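Local coordinates for DNA polymerase beta (Leishmania infantum, PDB 4P4M), which catalyses template-directed addition of deoxynucleotides to a DNA strand and probably serves base excision repair and the rejoining of broken DNA, at residues A[102-107]-A[143-148]; A[149-154]-A[269-274]. One frame throughout, in Å; residues are numbered along the deposited sequence.

Contact 1 (A[102-107]-A[143-148]); sequences TQVHGF and VGIKYF. With NA (sodium ion), chain F; nucleotides of chain B.
His105 and Gly144 bring the two backbones closest, their CA atoms 4.6 Å apart, where a type II turn from Val104 to Phe107 rests on a helix near its C-terminal end. Glycine is needed at Gly144, because a CB there would run into His105 O, which is buried without a polar partner and lies 3.7 Å from Gly144 CA. A water bridges the two segments, accepting from His105 N (2.9 Å) and donating to Gly144 O. Val104 divides its methyls between two consecutive helices: CG1, anti to the backbone N (chi1 -175°), covers Gly144 C and reaches Ile145 CG1 at 4.0 Å on 139-146, while CG2 meets CE1 of Phe148, the first residue of 148-151. The extended Ile145 places CD1 3.9 Å from Phe107 CZ, approaching the ring obliquely.

The turn belongs to a helix-hairpin-helix, a non-specific DNA-backbone clamp. Gly106 has the positive phi (101°) that suits the third position of such a turn, and its N donates to OP1 of DT4 of chain B (2.7 Å). The same oxygen binds sodium with the carbonyls of Thr102, Val104 and Phe107 and two waters, so the cation probably offsets part of the phosphate's charge. The hairpin joins helices 93-101 and 109-119; Leu127 and Leu128 of helix 124-130 flank Phe107 and Ile145, and strand 243-248 meets His105 through Met245.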
loop_
_atom_site.group_PDB
_atom_site.type_symbol
_atom_site.label_atom_id
_atom_site.label_comp_id
_atom_site.label_asym_id
_atom_site.label_seq_id
_atom_site.Cartn_x
_atom_site.Cartn_y
_atom_site.Cartn_z
ATOM N N THR A 102 -5.648 11.322 16.965
ATOM C CA THR A 102 -5.397 10.965 15.573
ATOM C C THR A 102 -4.005 10.367 15.387
ATOM O O THR A 102 -3.608 10.060 14.271
ATOM C CB THR A 102 -5.580 12.158 14.605
ATOM O OG1 THR A 102 -4.692 13.222 14.969
ATOM C CG2 THR A 102 -7.023 12.657 14.632
ATOM N N GLN A 103 -3.255 10.204 16.472
ATOM C CA GLN A 103 -1.979 9.499 16.376
ATOM C C GLN A 103 -2.209 7.997 16.196
ATOM O O GLN A 103 -1.344 7.289 15.680
ATOM C CB GLN A 103 -1.111 9.743 17.612
ATOM C CG GLN A 103 -0.599 11.162 17.761
ATOM C CD GLN A 103 0.347 11.308 18.941
ATOM O OE1 GLN A 103 1.560 11.435 18.767
ATOM N NE2 GLN A 103 -0.204 11.287 20.149
ATOM N N VAL A 104 -3.377 7.517 16.624
ATOM C CA VAL A 104 -3.711 6.098 16.496
ATOM C C VAL A 104 -4.195 5.731 15.092
ATOM O O VAL A 104 -5.064 6.392 14.546
ATOM C CB VAL A 104 -4.791 5.677 17.493
ATOM C CG1 VAL A 104 -5.010 4.165 17.415
ATOM C CG2 VAL A 104 -4.407 6.102 18.899
ATOM N N HIS A 105 -3.636 4.666 14.523
ATOM C CA HIS A 105 -4.009 4.169 13.197
ATOM C C HIS A 105 -5.501 3.841 13.140
ATOM O O HIS A 105 -5.997 3.061 13.970
ATOM C CB HIS A 105 -3.175 2.911 12.887
ATOM C CG HIS A 105 -3.178 2.503 11.446
ATOM N ND1 HIS A 105 -2.255 2.670 10.467
ATOM C CD2 HIS A 105 -4.209 1.788 10.873
ATOM C CE1 HIS A 105 -2.752 2.080 9.331
ATOM N NE2 HIS A 105 -3.935 1.556 9.603
ATOM N N GLY A 106 -6.213 4.418 12.174
ATOM C CA GLY A 106 -7.640 4.185 12.029
ATOM C C GLY A 106 -8.516 5.300 12.588
ATOM O O GLY A 106 -9.730 5.327 12.358
ATOM N N PHE A 107 -7.914 6.220 13.332
ATOM C CA PHE A 107 -8.669 7.343 13.888
ATOM C C PHE A 107 -8.335 8.630 13.157
ATOM O O PHE A 107 -7.200 9.070 13.168
ATOM C CB PHE A 107 -8.404 7.500 15.393
ATOM C CG PHE A 107 -8.977 6.394 16.221
ATOM C CD1 PHE A 107 -8.298 5.196 16.370
ATOM C CD2 PHE A 107 -10.209 6.540 16.841
ATOM C CE1 PHE A 107 -8.833 4.167 17.127
ATOM C CE2 PHE A 107 -10.746 5.518 17.600
ATOM C CZ PHE A 107 -10.058 4.331 17.743
ATOM N N VAL A 143 -7.125 -2.884 15.855
ATOM C CA VAL A 143 -5.753 -3.278 15.546
ATOM C C VAL A 143 -4.788 -2.121 15.789
ATOM O O VAL A 143 -3.698 -2.312 16.331
ATOM C CB VAL A 143 -5.617 -3.805 14.088
ATOM C CG1 VAL A 143 -4.156 -4.016 13.729
ATOM C CG2 VAL A 143 -6.413 -5.093 13.919
ATOM N N GLY A 144 -5.187 -0.912 15.406
ATOM C CA GLY A 144 -4.345 0.254 15.629
ATOM C C GLY A 144 -4.056 0.485 17.102
ATOM O O GLY A 144 -2.960 0.906 17.496
ATOM N N ILE A 145 -5.055 0.204 17.931
ATOM C CA ILE A 145 -4.911 0.339 19.371
ATOM C C ILE A 145 -4.029 -0.760 19.960
ATOM O O ILE A 145 -3.084 -0.483 20.704
ATOM C CB ILE A 145 -6.289 0.323 20.049
ATOM C CG1 ILE A 145 -7.040 1.620 19.723
ATOM C CG2 ILE A 145 -6.138 0.103 21.554
ATOM C CD1 ILE A 145 -8.544 1.549 19.976
ATOM N N LYS A 146 -4.331 -2.006 19.618
ATOM C CA LYS A 146 -3.582 -3.146 20.152
ATOM C C LYS A 146 -2.092 -3.100 19.808
ATOM O O LYS A 146 -1.243 -3.490 20.624
ATOM C CB LYS A 146 -4.192 -4.466 19.661
ATOM C CG LYS A 146 -3.395 -5.691 20.094
ATOM C CD LYS A 146 -4.074 -6.992 19.700
ATOM C CE LYS A 146 -3.297 -8.189 20.240
ATOM N NZ LYS A 146 -3.946 -9.481 19.880
ATOM N N TYR A 147 -1.776 -2.628 18.601
ATOM C CA TYR A 147 -0.393 -2.575 18.117
ATOM C C TYR A 147 0.215 -1.168 18.150
ATOM O O TYR A 147 1.162 -0.877 17.418
ATOM C CB TYR A 147 -0.304 -3.158 16.690
ATOM C CG TYR A 147 -0.499 -4.663 16.650
ATOM C CD1 TYR A 147 -1.769 -5.222 16.503
ATOM C CD2 TYR A 147 0.585 -5.525 16.783
ATOM C CE1 TYR A 147 -1.951 -6.610 16.476
ATOM C CE2 TYR A 147 0.409 -6.915 16.753
ATOM C CZ TYR A 147 -0.860 -7.442 16.606
ATOM O OH TYR A 147 -1.028 -8.813 16.581
ATOM N N PHE A 148 -0.317 -0.304 19.014
ATOM C CA PHE A 148 0.167 1.077 19.114
ATOM C C PHE A 148 1.684 1.177 19.298
ATOM O O PHE A 148 2.335 1.945 18.596
ATOM C CB PHE A 148 -0.561 1.847 20.228
ATOM C CG PHE A 148 -0.184 3.314 20.302
ATOM C CD1 PHE A 148 -0.708 4.228 19.401
ATOM C CD2 PHE A 148 0.699 3.767 21.271
ATOM C CE1 PHE A 148 -0.352 5.572 19.463
ATOM C CE2 PHE A 148 1.052 5.110 21.343
ATOM C CZ PHE A 148 0.530 6.010 20.436
HETATM NA NA NA F . -4.723 8.299 12.660
ATOM P P DT B 4 -6.003 7.203 9.636
ATOM O OP1 DT B 4 -5.382 6.573 10.815
ATOM O OP2 DT B 4 -5.911 8.658 9.398
ATOM O "O5'" DT B 4 -5.393 6.434 8.373
ATOM C "C5'" DT B 4 -5.592 5.032 8.278
ATOM C "C4'" DT B 4 -5.115 4.503 6.937
ATOM O "O4'" DT B 4 -5.931 5.040 5.860
ATOM C "C3'" DT B 4 -3.665 4.836 6.614
ATOM O "O3'" DT B 4 -3.047 3.593 6.423
ATOM C "C2'" DT B 4 -3.720 5.686 5.342
ATOM C "C1'" DT B 4 -5.101 5.377 4.763
ATOM N N1 DT B 4 -5.697 6.520 3.991
ATOM C C2 DT B 4 -6.080 6.321 2.677
ATOM O O2 DT B 4 -5.963 5.259 2.098
ATOM N N3 DT B 4 -6.607 7.420 2.054
ATOM C C4 DT B 4 -6.785 8.674 2.590
ATOM O O4 DT B 4 -7.265 9.591 1.927
ATOM C C5 DT B 4 -6.371 8.823 3.968
ATOM C C7 DT B 4 -6.518 10.147 4.664
ATOM C C6 DT B 4 -5.855 7.755 4.592
ATOM P P DG B 3 -12.184 9.819 10.346
ATOM O OP1 DG B 3 -12.330 9.391 11.749
ATOM O OP2 DG B 3 -11.959 11.239 10.007
ATOM O "O5'" DG B 3 -10.990 8.971 9.693
ATOM C "C5'" DG B 3 -10.947 7.561 9.892
ATOM C "C4'" DG B 3 -9.893 6.928 8.993
ATOM O "O4'" DG B 3 -10.366 6.932 7.616
ATOM C "C3'" DG B 3 -8.534 7.631 8.986
ATOM O "O3'" DG B 3 -7.552 6.789 9.622
ATOM C "C2'" DG B 3 -8.237 7.882 7.503
ATOM C "C1'" DG B 3 -9.221 6.954 6.791
ATOM N N9 DG B 3 -9.553 7.392 5.430
ATOM C C8 DG B 3 -9.926 8.648 4.998
ATOM N N7 DG B 3 -10.147 8.719 3.706
ATOM C C5 DG B 3 -9.903 7.430 3.254
ATOM C C6 DG B 3 -9.971 6.901 1.943
ATOM O O6 DG B 3 -10.270 7.504 0.906
ATOM N N1 DG B 3 -9.640 5.541 1.911
ATOM C C2 DG B 3 -9.290 4.798 3.019
ATOM N N2 DG B 3 -9.008 3.505 2.804
ATOM N N3 DG B 3 -9.222 5.285 4.260
ATOM C C4 DG B 3 -9.536 6.604 4.297
HETATM O O HOH W 1 -1.846 2.943 15.971
HETATM O O HOH W 2 -2.472 7.501 12.267
HETATM O O HOH W 3 -4.265 10.076 11.071
#

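Contact 2 (A[149-154]-A[269-274]); sequences YDINEK and ARRVDI. With nucleotides of chain B.
Ile151 packs on the aliphatic part of Arg271, the two side chains crossing at about a right angle: CG1 of Ile151 lies 4.0 Å from Arg271 CG, and its CG2 sits by CD and NE. A branched apolar residue suits this place, since it covers the arginine's methylenes while the charged end continues past it. Alongside, Asp150 sets its CB 3.4 Å from Ala269 O and its OD2 3.6 Å from Ala269 CB; the small alanine suits so close an approach of the helix to the chain at Ala269.

Water carries the polar traffic between the segments. One molecule donates to Asp150 O (2.7 Å) and Glu153 O and accepts from NH1 of Arg270, at the edge of the guanidinium and in its plane. Arg270 is bent at chi2 (-57°), which folds the group back toward 153-154, and its NE forms a salt bridge with Glu159. A second water donates to Ile151 O and accepts from Arg271 NE at 2.6 Å, so water adds a partner to the carbonyls of Asp150 and Ile151 at the helix end.

Strand 270-277 lies in the mixed sheet of the palm, the nucleotidyltransferase domain, running parallel to 193-203, which carries the magnesium ligands Asp196 and Asp198, and antiparallel to 243-248.

Charged groups line the DNA side. A bend at chi3 (-60°) turns the Arg271 guanidinium so that its edge faces OP1 of DA5 of chain B; NH1 comes to 2.5 Å from that oxygen, a spacing short enough to be treated with caution. NH1 also makes a long, weak ion pair with Asp196. Two residues along the strand, Asp273 brings OD2 to 3.2 Å from C5' of DA5 of chain B and close to the Asp196 carboxylate, an arrangement consistent with the acidic cluster of this polymerase family.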
loop_
_atom_site.group_PDB
_atom_site.type_symbol
_atom_site.label_atom_id
_atom_site.label_comp_id
_atom_site.label_asym_id
_atom_site.label_seq_id
_atom_site.Cartn_x
_atom_site.Cartn_y
_atom_site.Cartn_z
ATOM N N TYR A 149 2.253 0.410 20.227
ATOM C CA TYR A 149 3.705 0.460 20.427
ATOM C C TYR A 149 4.471 0.051 19.154
ATOM O O TYR A 149 5.331 0.803 18.668
ATOM C CB TYR A 149 4.159 -0.365 21.659
ATOM C CG TYR A 149 5.638 -0.692 21.620
ATOM C CD1 TYR A 149 6.597 0.220 22.067
ATOM C CD2 TYR A 149 6.076 -1.898 21.091
ATOM C CE1 TYR A 149 7.962 -0.084 21.998
ATOM C CE2 TYR A 149 7.413 -2.205 21.015
ATOM C CZ TYR A 149 8.352 -1.299 21.459
ATOM O OH TYR A 149 9.676 -1.645 21.359
ATOM N N ASP A 150 4.148 -1.122 18.603
ATOM C CA ASP A 150 4.837 -1.622 17.402
ATOM C C ASP A 150 4.734 -0.645 16.227
ATOM O O ASP A 150 5.714 -0.390 15.522
ATOM C CB ASP A 150 4.265 -2.980 16.942
ATOM C CG ASP A 150 4.686 -4.139 17.832
ATOM O OD1 ASP A 150 5.699 -4.011 18.553
ATOM O OD2 ASP A 150 3.998 -5.188 17.802
ATOM N N ILE A 151 3.536 -0.115 16.015
ATOM C CA ILE A 151 3.267 0.730 14.851
ATOM C C ILE A 151 4.078 2.035 14.871
ATOM O O ILE A 151 4.425 2.570 13.823
ATOM C CB ILE A 151 1.752 1.004 14.688
ATOM C CG1 ILE A 151 1.033 -0.262 14.200
ATOM C CG2 ILE A 151 1.501 2.161 13.705
ATOM C CD1 ILE A 151 -0.480 -0.176 14.278
ATOM N N ASN A 152 4.405 2.534 16.060
ATOM C CA ASN A 152 5.199 3.756 16.152
ATOM C C ASN A 152 6.715 3.541 16.071
ATOM O O ASN A 152 7.481 4.492 16.210
ATOM C CB ASN A 152 4.852 4.531 17.425
ATOM C CG ASN A 152 3.441 5.063 17.408
ATOM O OD1 ASN A 152 2.875 5.324 16.346
ATOM N ND2 ASN A 152 2.860 5.223 18.588
ATOM N N GLU A 153 7.151 2.301 15.857
ATOM C CA GLU A 153 8.589 2.022 15.734
ATOM C C GLU A 153 8.966 1.897 14.246
ATOM O O GLU A 153 8.239 1.290 13.481
ATOM C CB GLU A 153 8.941 0.736 16.486
ATOM C CG GLU A 153 8.686 0.826 18.001
ATOM C CD GLU A 153 9.621 1.810 18.681
ATOM O OE1 GLU A 153 10.841 1.703 18.454
ATOM O OE2 GLU A 153 9.142 2.695 19.432
ATOM N N LYS A 154 10.084 2.491 13.834
ATOM C CA LYS A 154 10.491 2.390 12.436
ATOM C C LYS A 154 11.259 1.097 12.161
ATOM O O LYS A 154 11.875 0.526 13.055
ATOM C CB LYS A 154 11.279 3.632 11.989
ATOM C CG LYS A 154 12.309 4.162 12.986
ATOM C CD LYS A 154 12.717 5.594 12.622
ATOM C CE LYS A 154 13.728 6.186 13.595
ATOM N NZ LYS A 154 15.072 5.559 13.487
ATOM N N ALA A 269 6.027 -6.863 15.452
ATOM C CA ALA A 269 5.079 -6.894 14.341
ATOM C C ALA A 269 5.156 -5.578 13.547
ATOM O O ALA A 269 5.297 -4.503 14.134
ATOM C CB ALA A 269 3.655 -7.157 14.854
ATOM N N ARG A 270 5.063 -5.667 12.219
ATOM C CA ARG A 270 5.192 -4.501 11.337
ATOM C C ARG A 270 3.947 -4.330 10.474
ATOM O O ARG A 270 3.273 -5.309 10.146
ATOM C CB ARG A 270 6.391 -4.667 10.379
ATOM C CG ARG A 270 7.726 -5.029 11.039
ATOM C CD ARG A 270 8.133 -3.980 12.096
ATOM N NE ARG A 270 9.564 -4.055 12.438
ATOM C CZ ARG A 270 10.196 -3.117 13.140
ATOM N NH1 ARG A 270 9.517 -2.056 13.570
ATOM N NH2 ARG A 270 11.497 -3.220 13.403
ATOM N N ARG A 271 3.666 -3.090 10.069
ATOM C CA ARG A 271 2.618 -2.846 9.082
ATOM C C ARG A 271 3.049 -3.351 7.707
ATOM O O ARG A 271 4.087 -2.942 7.181
ATOM C CB ARG A 271 2.236 -1.361 9.016
ATOM C CG ARG A 271 1.489 -0.905 10.258
ATOM C CD ARG A 271 0.921 0.512 10.099
ATOM N NE ARG A 271 1.960 1.512 9.855
ATOM C CZ ARG A 271 2.107 2.177 8.708
ATOM N NH1 ARG A 271 1.282 1.962 7.689
ATOM N NH2 ARG A 271 3.079 3.062 8.576
ATOM N N VAL A 272 2.247 -4.258 7.153
ATOM C CA VAL A 272 2.517 -4.843 5.849
ATOM C C VAL A 272 1.343 -4.546 4.918
ATOM O O VAL A 272 0.201 -4.864 5.239
ATOM C CB VAL A 272 2.773 -6.375 5.958
ATOM C CG1 VAL A 272 2.941 -7.010 4.554
ATOM C CG2 VAL A 272 4.010 -6.654 6.835
ATOM N N ASP A 273 1.633 -3.916 3.776
ATOM C CA ASP A 273 0.622 -3.613 2.756
ATOM C C ASP A 273 0.949 -4.403 1.488
ATOM O O ASP A 273 2.077 -4.339 1.001
ATOM C CB ASP A 273 0.626 -2.103 2.420
ATOM C CG ASP A 273 0.110 -1.230 3.560
ATOM O OD1 ASP A 273 -0.412 -1.758 4.571
ATOM O OD2 ASP A 273 0.208 0.008 3.429
ATOM N N ILE A 274 -0.015 -5.160 0.956
ATOM C CA ILE A 274 0.216 -5.908 -0.291
ATOM C C ILE A 274 -0.789 -5.457 -1.364
ATOM O O ILE A 274 -1.985 -5.417 -1.092
ATOM C CB ILE A 274 0.078 -7.445 -0.062
ATOM C CG1 ILE A 274 0.947 -7.902 1.119
ATOM C CG2 ILE A 274 0.393 -8.237 -1.361
ATOM C CD1 ILE A 274 0.652 -9.330 1.624
ATOM P P DA B 5 -1.551 3.496 5.851
ATOM O OP1 DA B 5 -0.915 2.305 6.451
ATOM O OP2 DA B 5 -0.909 4.813 6.020
ATOM O "O5'" DA B 5 -1.772 3.178 4.311
ATOM C "C5'" DA B 5 -0.711 3.068 3.416
ATOM C "C4'" DA B 5 -1.248 2.618 2.075
ATOM O "O4'" DA B 5 -2.318 3.504 1.648
ATOM C "C3'" DA B 5 -0.194 2.705 0.981
ATOM O "O3'" DA B 5 -0.541 1.833 -0.107
ATOM C "C2'" DA B 5 -0.305 4.192 0.640
ATOM C "C1'" DA B 5 -1.822 4.334 0.599
ATOM N N9 DA B 5 -2.387 5.687 0.726
ATOM C C8 DA B 5 -2.561 6.442 1.854
ATOM N N7 DA B 5 -3.140 7.605 1.635
ATOM C C5 DA B 5 -3.368 7.619 0.266
ATOM C C6 DA B 5 -3.952 8.568 -0.608
ATOM N N6 DA B 5 -4.434 9.757 -0.216
ATOM N N1 DA B 5 -4.021 8.251 -1.922
ATOM C C2 DA B 5 -3.541 7.066 -2.318
ATOM N N3 DA B 5 -2.971 6.101 -1.592
ATOM C C4 DA B 5 -2.914 6.439 -0.300
HETATM O O HOH W 4 6.667 -1.314 13.220
HETATM O O HOH W 5 3.991 2.011 11.337
#

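Followed from the N-terminal end of the model, the chain leaves helix 93-101 into the hairpin at 102-107. Contact 1 then closes a loop of 35 residues, built of helices without strands, that returns at 143-148. Contact 2 opens immediately afterwards at 149-154 and closes a longer excursion of 114 residues through helices and strands of the palm at 269-274. The two loops thus follow in series, neither nesting nor crossing, and consecutive helices 139-146 and 148-151 link them. Their centres are 11 Å apart, and they touch: Tyr147 packs on Ala269, His105 on Arg271, and Gly144 on Ile151. Together they tie the DNA-binding hairpin of the fingers to the palm strand beside the magnesium site.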